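Local coordinates for uncharacterized DUF3829-like protein (Bacteroides thetaiotaomicron, PDB 3RH3) that is of unknown function but is an all-helical, DUF3829-like protein from a gut bacterium, probably made as a lipoprotein, at residues A[161-166]-A[207-212]. Sequence-based numbering, arbitrary orientation.
Sequences KDQIMA and EKIPAV
Ile209 lays its CG2 methyl over one face of the Gln163 carboxamide. The evidence is the line from CD of Gln163 to CG2 of Ile209, 3.5 Å long, which runs close to the amide normal. The same methyl also meets CB of Asp162 at 3.7 Å. The other branch of the isoleucine, extended at chi2 (171°), carries CD1 up the helix: CD1 of Ile209 stands 3.4 Å from O of Asp162 and 3.8 Å from CB of Ala166. That carbonyl already serves the helix, since O of Asp162 accepts N of Ala166 at 2.9 Å, so the methyl adds a van der Waals contact beside a satisfied acceptor.

Asp162 and Ala166 lie one turn apart, and Ile209 thus spans the first turn of helix 161-181 in an all-alpha fold. Its segment, 207-212, belongs to the connection from helix 189-207 to helix 216-240, in the DUF3829-like C-terminal region. Phe222 of helix 216-240 touches both Ile209 and Gln163, so that helix borders the contact, which lies at the protein surface.

The bend of Gln163 at chi2 (84°) brings its amide beside the loop backbone. NE2 of Gln163 donates to O of Pro210 over 3.2 Å, but the N-H...O angle of 124° makes this bond weak. The acceptor lies off the amide plane on the side occupied by the Ile209 methyl. From the other side comes Val212, whose CG2 is 3.9 Å from NE2 of Gln163 and whose side chain also touches Leu160. Gln163 was modelled in two conformers; the amide contacts are those of the one described, and the weak bond is to be read with that caution. Gln163 is buried, whereas Asp162 and Pro210 are exposed.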
loop_
_atom_site.group_PDB
_atom_site.type_symbol
_atom_site.label_atom_id
_atom_site.label_comp_id
_atom_site.label_asym_id
_atom_site.label_seq_id
_atom_site.Cartn_x
_atom_site.Cartn_y
_atom_site.Cartn_z
ATOM N N LYS A 161 22.484 4.851 7.920
ATOM C CA LYS A 161 21.195 4.694 8.597
ATOM C C LYS A 161 20.168 5.720 8.085
ATOM O O LYS A 161 19.100 5.308 7.625
ATOM C CB LYS A 161 21.384 4.832 10.121
ATOM C CG LYS A 161 20.136 4.611 10.976
ATOM C CD LYS A 161 20.382 5.072 12.401
ATOM C CE LYS A 161 19.148 4.989 13.251
ATOM N NZ LYS A 161 18.801 6.312 13.837
ATOM N N ASP A 162 20.512 7.037 8.111
ATOM C CA ASP A 162 19.614 8.132 7.718
ATOM C C ASP A 162 19.105 7.961 6.285
ATOM O O ASP A 162 17.903 8.123 6.054
ATOM C CB ASP A 162 20.297 9.498 7.866
ATOM C CG ASP A 162 20.696 9.914 9.276
ATOM O OD1 ASP A 162 20.296 9.217 10.244
ATOM O OD2 ASP A 162 21.393 10.952 9.414
ATOM N N GLN A 163 20.031 7.615 5.346
ATOM C CA GLN A 163 19.733 7.396 3.938
ATOM C C GLN A 163 18.744 6.212 3.784
ATOM O O GLN A 163 17.727 6.366 3.119
ATOM C CB GLN A 163 21.043 7.153 3.147
ATOM C CG GLN A 163 21.926 8.411 2.970
ATOM C CD GLN A 163 22.877 8.751 4.116
ATOM O OE1 GLN A 163 22.713 8.331 5.278
ATOM N NE2 GLN A 163 23.847 9.613 3.828
ATOM N N ILE A 164 19.041 5.041 4.419
ATOM C CA ILE A 164 18.217 3.824 4.374
ATOM C C ILE A 164 16.826 4.093 4.964
ATOM O O ILE A 164 15.813 3.741 4.336
ATOM C CB ILE A 164 18.932 2.633 5.073
ATOM C CG1 ILE A 164 20.203 2.239 4.270
ATOM C CG2 ILE A 164 17.970 1.416 5.241
ATOM C CD1 ILE A 164 21.324 1.656 5.064
HETATM N N MSE A 165 16.778 4.714 6.151
HETATM C CA MSE A 165 15.529 5.085 6.843
HETATM C C MSE A 165 14.663 5.971 5.940
HETATM O O MSE A 165 13.468 5.743 5.811
HETATM C CB MSE A 165 15.816 5.824 8.174
HETATM C CG MSE A 165 16.483 4.964 9.243
HETATM SE SE MSE A 165 15.495 3.355 9.689
HETATM C CE MSE A 165 14.061 4.202 10.668
ATOM N N ALA A 166 15.293 6.989 5.291
ATOM C CA ALA A 166 14.572 7.910 4.410
ATOM C C ALA A 166 13.929 7.172 3.233
ATOM O O ALA A 166 12.742 7.380 2.940
ATOM C CB ALA A 166 15.500 8.992 3.899
ATOM N N GLU A 207 17.041 15.140 0.939
ATOM C CA GLU A 207 18.018 15.920 0.165
ATOM C C GLU A 207 19.032 16.650 1.069
ATOM O O GLU A 207 20.112 17.005 0.600
ATOM C CB GLU A 207 17.316 16.961 -0.718
ATOM C CG GLU A 207 16.633 16.405 -1.954
ATOM C CD GLU A 207 15.637 17.350 -2.601
ATOM O OE1 GLU A 207 15.475 18.491 -2.108
ATOM O OE2 GLU A 207 14.995 16.938 -3.591
ATOM N N LYS A 208 18.683 16.876 2.351
ATOM C CA LYS A 208 19.537 17.558 3.322
ATOM C C LYS A 208 20.394 16.585 4.134
ATOM O O LYS A 208 21.216 17.055 4.930
ATOM C CB LYS A 208 18.680 18.404 4.283
ATOM C CG LYS A 208 18.184 19.723 3.689
ATOM C CD LYS A 208 16.884 20.219 4.355
ATOM C CE LYS A 208 17.018 20.621 5.808
ATOM N NZ LYS A 208 15.724 20.517 6.536
ATOM N N ILE A 209 20.205 15.243 3.960
ATOM C CA ILE A 209 20.978 14.218 4.689
ATOM C C ILE A 209 22.459 14.385 4.325
ATOM O O ILE A 209 22.785 14.421 3.132
ATOM C CB ILE A 209 20.490 12.757 4.473
ATOM C CG1 ILE A 209 19.060 12.553 5.019
ATOM C CG2 ILE A 209 21.443 11.766 5.138
ATOM C CD1 ILE A 209 18.441 11.221 4.651
ATOM N N PRO A 210 23.356 14.562 5.325
ATOM C CA PRO A 210 24.775 14.760 4.990
ATOM C C PRO A 210 25.397 13.488 4.414
ATOM O O PRO A 210 25.113 12.383 4.890
ATOM C CB PRO A 210 25.412 15.153 6.331
ATOM C CG PRO A 210 24.514 14.559 7.367
ATOM C CD PRO A 210 23.130 14.582 6.788
ATOM N N ALA A 211 26.220 13.656 3.370
ATOM C CA ALA A 211 26.940 12.574 2.710
ATOM C C ALA A 211 27.958 11.948 3.674
ATOM O O ALA A 211 28.480 12.634 4.560
ATOM C CB ALA A 211 27.643 13.106 1.470
ATOM N N VAL A 212 28.209 10.643 3.522
ATOM C CA VAL A 212 29.167 9.905 4.345
ATOM C C VAL A 212 30.342 9.521 3.452
ATOM O O VAL A 212 30.130 8.994 2.359
ATOM C CB VAL A 212 28.533 8.674 5.049
ATOM C CG1 VAL A 212 29.477 8.096 6.100
ATOM C CG2 VAL A 212 27.192 9.028 5.690
#